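Local coordinates for protein prolyl 4-hydroxylase (PDB 6IUQ) that probably hydroxylates proline residues at C4, using a bound iron(II) ion and, as in related oxygenases, 2-oxoglutarate and molecular oxygen, at residues I24-D33 against L119-Y130. Residues are numbered along the deposited sequence; the frame is centred on the assembly and turned at random.
Sequences ISKEVCDQLD and LLQALTTHLPQY
Cys-29 occupies the apolar centre, its SG 3.7 Å from Leu-123 CD2 and its CB against His-126 CB and Leu-127 CD1. Leu-32 extends this layer: its CD2 branch meets Leu-123 CD2 at 3.9 Å, the two side chains crossing at about a right angle. Just before helix 26-33, Ile-24 sets CG2, anti to the backbone N, on Ala-122 CB (3.5 Å), while CG1 reaches Leu-119 CD1. Helices 26-33 and 119-126 cross at -70° with axes 9.8 Å apart; the backbones come nearest at Ile-24/Ala-122 and Lys-26/His-126. Leu-119 and Leu-123 also touch Leu-231 of strand 224-232, and Val-28 touches Val-38 and Ile-40 of strand 37-40, which places both helices against the main sheet of the double-stranded beta-helix fold.

Farther out, Lys-26 backs one face of the His-126 ring, with its CA over the ring centre and its CB in a CH-pi contact 4.2 Å from the centroid, 23° off the normal. In the plane of the same ring, a water links His-126 NE2 (2.8 Å from the water O) to Ile-24 O. At the other end Tyr-130 OH donates to Asp-33 OD1 over 2.6 Å; OD1 accepts on its anti lone pair, the one away from OD2, with ring and carboxylate planes 49° apart. Gln-209 NE2 bonds both this hydroxyl and Leu-32 O, joining both segments to strand 204-209. Two polar links thus border the apolar interface, and the hydroxyl, partnered by Asp-33 and Gln-209, is probably held in a fixed orientation.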
loop_
_atom_site.group_PDB
_atom_site.type_symbol
_atom_site.label_atom_id
_atom_site.label_comp_id
_atom_site.label_asym_id
_atom_site.label_seq_id
_atom_site.Cartn_x
_atom_site.Cartn_y
_atom_site.Cartn_z
ATOM N N ILE A 24 -13.337 2.354 -10.616
ATOM C CA ILE A 24 -12.683 1.063 -10.457
ATOM C C ILE A 24 -13.083 0.137 -11.598
ATOM O O ILE A 24 -13.870 -0.794 -11.425
ATOM C CB ILE A 24 -13.003 0.409 -9.097
ATOM C CG1 ILE A 24 -12.867 1.432 -7.973
ATOM C CG2 ILE A 24 -12.057 -0.768 -8.847
ATOM C CD1 ILE A 24 -11.500 2.103 -7.960
ATOM N N SER A 25 -12.505 0.401 -12.764
ATOM C CA SER A 25 -12.902 -0.240 -14.014
ATOM C C SER A 25 -12.155 -1.530 -14.289
ATOM O O SER A 25 -11.195 -1.870 -13.594
ATOM C CB SER A 25 -12.683 0.723 -15.180
ATOM O OG SER A 25 -11.300 0.974 -15.357
ATOM N N LYS A 26 -12.615 -2.250 -15.308
ATOM C CA LYS A 26 -11.939 -3.442 -15.820
ATOM C C LYS A 26 -10.471 -3.161 -16.158
ATOM O O LYS A 26 -9.583 -3.942 -15.835
ATOM C CB LYS A 26 -12.677 -3.953 -17.057
ATOM C CG LYS A 26 -11.935 -4.977 -17.879
ATOM C CD LYS A 26 -11.798 -6.262 -17.111
ATOM C CE LYS A 26 -11.366 -7.417 -18.006
ATOM N NZ LYS A 26 -11.228 -8.648 -17.176
ATOM N N GLU A 27 -10.220 -2.028 -16.799
ATOM C CA GLU A 27 -8.864 -1.644 -17.178
ATOM C C GLU A 27 -7.978 -1.391 -15.963
ATOM O O GLU A 27 -6.817 -1.815 -15.918
ATOM C CB GLU A 27 -8.901 -0.399 -18.065
ATOM C CG GLU A 27 -9.862 -0.525 -19.264
ATOM C CD GLU A 27 -11.255 0.050 -18.982
ATOM O OE1 GLU A 27 -11.456 1.261 -19.246
ATOM O OE2 GLU A 27 -12.144 -0.703 -18.513
ATOM N N VAL A 28 -8.538 -0.685 -14.986
ATOM C CA VAL A 28 -7.859 -0.412 -13.735
ATOM C C VAL A 28 -7.519 -1.740 -13.040
ATOM O O VAL A 28 -6.380 -1.967 -12.628
ATOM C CB VAL A 28 -8.731 0.516 -12.831
ATOM C CG1 VAL A 28 -8.351 0.400 -11.347
ATOM C CG2 VAL A 28 -8.622 1.967 -13.305
ATOM N N CYS A 29 -8.487 -2.642 -12.969
ATOM C CA CYS A 29 -8.259 -3.936 -12.339
ATOM C C CYS A 29 -7.246 -4.778 -13.103
ATOM O O CYS A 29 -6.443 -5.473 -12.482
ATOM C CB CYS A 29 -9.574 -4.702 -12.185
ATOM S SG CYS A 29 -10.661 -3.950 -10.938
ATOM N N ASP A 30 -7.259 -4.718 -14.431
ATOM C CA ASP A 30 -6.277 -5.470 -15.212
ATOM C C ASP A 30 -4.868 -4.945 -14.951
ATOM O O ASP A 30 -3.910 -5.720 -14.930
ATOM C CB ASP A 30 -6.566 -5.404 -16.715
ATOM C CG ASP A 30 -7.820 -6.170 -17.111
ATOM O OD1 ASP A 30 -8.298 -7.024 -16.317
ATOM O OD2 ASP A 30 -8.326 -5.909 -18.234
ATOM N N GLN A 31 -4.737 -3.634 -14.761
ATOM C CA GLN A 31 -3.428 -3.061 -14.468
ATOM C C GLN A 31 -2.951 -3.455 -13.077
ATOM O O GLN A 31 -1.783 -3.789 -12.883
ATOM C CB GLN A 31 -3.439 -1.542 -14.589
ATOM C CG GLN A 31 -2.016 -1.001 -14.746
ATOM C CD GLN A 31 -1.905 0.507 -14.658
ATOM O OE1 GLN A 31 -2.473 1.237 -15.488
ATOM N NE2 GLN A 31 -1.147 0.989 -13.655
ATOM N N LEU A 32 -3.861 -3.406 -12.106
ATOM C CA LEU A 32 -3.540 -3.804 -10.747
ATOM C C LEU A 32 -3.015 -5.232 -10.750
ATOM O O LEU A 32 -1.965 -5.538 -10.178
ATOM C CB LEU A 32 -4.772 -3.677 -9.848
ATOM C CG LEU A 32 -4.674 -4.365 -8.487
ATOM C CD1 LEU A 32 -3.562 -3.724 -7.654
ATOM C CD2 LEU A 32 -6.020 -4.309 -7.747
ATOM N N ASP A 33 -3.737 -6.102 -11.434
ATOM C CA ASP A 33 -3.355 -7.494 -11.505
ATOM C C ASP A 33 -2.043 -7.730 -12.265
ATOM O O ASP A 33 -1.250 -8.591 -11.893
ATOM C CB ASP A 33 -4.459 -8.297 -12.162
ATOM C CG ASP A 33 -4.215 -9.773 -12.067
ATOM O OD1 ASP A 33 -4.025 -10.263 -10.929
ATOM O OD2 ASP A 33 -4.200 -10.435 -13.125
ATOM N N LEU A 119 -15.882 -0.682 -3.938
ATOM C CA LEU A 119 -14.553 -1.195 -4.171
ATOM C C LEU A 119 -14.552 -2.718 -4.167
ATOM O O LEU A 119 -14.030 -3.342 -5.082
ATOM C CB LEU A 119 -13.606 -0.642 -3.112
ATOM C CG LEU A 119 -12.098 -0.788 -3.258
ATOM C CD1 LEU A 119 -11.627 -0.460 -4.687
ATOM C CD2 LEU A 119 -11.464 0.146 -2.247
ATOM N N LEU A 120 -15.164 -3.305 -3.141
ATOM C CA LEU A 120 -15.279 -4.753 -3.038
ATOM C C LEU A 120 -16.005 -5.337 -4.238
ATOM O O LEU A 120 -15.601 -6.371 -4.741
ATOM C CB LEU A 120 -16.003 -5.146 -1.739
ATOM C CG LEU A 120 -15.115 -5.234 -0.490
ATOM C CD1 LEU A 120 -15.929 -5.390 0.777
ATOM C CD2 LEU A 120 -14.170 -6.408 -0.631
ATOM N N GLN A 121 -17.066 -4.674 -4.698
ATOM C CA GLN A 121 -17.850 -5.189 -5.818
ATOM C C GLN A 121 -17.034 -5.190 -7.113
ATOM O O GLN A 121 -16.986 -6.195 -7.806
ATOM C CB GLN A 121 -19.135 -4.367 -6.019
ATOM C CG GLN A 121 -20.265 -4.634 -5.030
ATOM C CD GLN A 121 -21.487 -3.725 -5.260
ATOM O OE1 GLN A 121 -21.962 -3.561 -6.385
ATOM N NE2 GLN A 121 -21.986 -3.128 -4.186
ATOM N N ALA A 122 -16.396 -4.065 -7.437
ATOM C CA ALA A 122 -15.618 -3.967 -8.671
ATOM C C ALA A 122 -14.521 -4.992 -8.680
ATOM O O ALA A 122 -14.388 -5.751 -9.641
ATOM C CB ALA A 122 -15.040 -2.581 -8.845
ATOM N N LEU A 123 -13.753 -5.049 -7.598
ATOM C CA LEU A 123 -12.642 -5.999 -7.533
ATOM C C LEU A 123 -13.124 -7.449 -7.605
ATOM O O LEU A 123 -12.539 -8.246 -8.324
ATOM C CB LEU A 123 -11.806 -5.766 -6.263
ATOM C CG LEU A 123 -11.011 -4.445 -6.320
ATOM C CD1 LEU A 123 -10.492 -4.014 -4.952
ATOM C CD2 LEU A 123 -9.865 -4.524 -7.357
ATOM N N THR A 124 -14.189 -7.804 -6.888
ATOM C CA THR A 124 -14.635 -9.194 -6.934
ATOM C C THR A 124 -15.275 -9.520 -8.287
ATOM O O THR A 124 -15.250 -10.663 -8.706
ATOM C CB THR A 124 -15.615 -9.552 -5.784
ATOM O OG1 THR A 124 -16.717 -8.646 -5.780
ATOM C CG2 THR A 124 -14.902 -9.488 -4.423
ATOM N N THR A 125 -15.809 -8.520 -8.986
ATOM C CA THR A 125 -16.330 -8.760 -10.324
ATOM C C THR A 125 -15.174 -9.012 -11.299
ATOM O O THR A 125 -15.178 -9.997 -12.028
ATOM C CB THR A 125 -17.184 -7.575 -10.846
ATOM O OG1 THR A 125 -18.413 -7.499 -10.118
ATOM C CG2 THR A 125 -17.498 -7.748 -12.329
ATOM N N HIS A 126 -14.183 -8.121 -11.310
ATOM C CA HIS A 126 -13.113 -8.205 -12.297
ATOM C C HIS A 126 -11.971 -9.119 -11.883
ATOM O O HIS A 126 -11.263 -9.636 -12.743
ATOM C CB HIS A 126 -12.565 -6.816 -12.602
ATOM C CG HIS A 126 -13.607 -5.849 -13.066
ATOM N ND1 HIS A 126 -14.404 -6.084 -14.166
ATOM C CD2 HIS A 126 -13.995 -4.651 -12.569
ATOM C CE1 HIS A 126 -15.234 -5.068 -14.333
ATOM N NE2 HIS A 126 -15.003 -4.182 -13.380
ATOM N N LEU A 127 -11.794 -9.328 -10.581
ATOM C CA LEU A 127 -10.732 -10.207 -10.077
ATOM C C LEU A 127 -11.222 -11.235 -9.062
ATOM O O LEU A 127 -10.776 -11.239 -7.915
ATOM C CB LEU A 127 -9.620 -9.376 -9.450
ATOM C CG LEU A 127 -8.984 -8.345 -10.381
ATOM C CD1 LEU A 127 -8.153 -7.376 -9.593
ATOM C CD2 LEU A 127 -8.152 -9.027 -11.447
ATOM N N PRO A 128 -12.117 -12.141 -9.489
ATOM C CA PRO A 128 -12.713 -13.131 -8.580
ATOM C C PRO A 128 -11.666 -14.005 -7.898
ATOM O O PRO A 128 -11.901 -14.509 -6.807
ATOM C CB PRO A 128 -13.595 -13.992 -9.498
ATOM C CG PRO A 128 -13.662 -13.297 -10.803
ATOM C CD PRO A 128 -12.499 -12.361 -10.895
ATOM N N GLN A 129 -10.518 -14.186 -8.538
ATOM C CA GLN A 129 -9.518 -15.103 -8.010
ATOM C C GLN A 129 -8.911 -14.640 -6.680
ATOM O O GLN A 129 -8.338 -15.455 -5.956
ATOM C CB GLN A 129 -8.408 -15.336 -9.040
ATOM C CG GLN A 129 -7.652 -14.101 -9.513
ATOM C CD GLN A 129 -8.304 -13.433 -10.726
ATOM O OE1 GLN A 129 -9.521 -13.474 -10.904
ATOM N NE2 GLN A 129 -7.489 -12.827 -11.564
ATOM N N TYR A 130 -9.037 -13.353 -6.349
ATOM C CA TYR A 130 -8.439 -12.841 -5.111
ATOM C C TYR A 130 -9.261 -13.247 -3.891
ATOM O O TYR A 130 -8.774 -13.180 -2.760
ATOM C CB TYR A 130 -8.311 -11.314 -5.120
ATOM C CG TYR A 130 -7.335 -10.719 -6.114
ATOM C CD1 TYR A 130 -6.595 -11.516 -6.997
ATOM C CD2 TYR A 130 -7.140 -9.340 -6.149
ATOM C CE1 TYR A 130 -5.720 -10.944 -7.901
ATOM C CE2 TYR A 130 -6.281 -8.764 -7.062
ATOM C CZ TYR A 130 -5.579 -9.563 -7.926
ATOM O OH TYR A 130 -4.725 -8.959 -8.804
HETATM O O HOH W 1 -16.425 -1.952 -12.449
#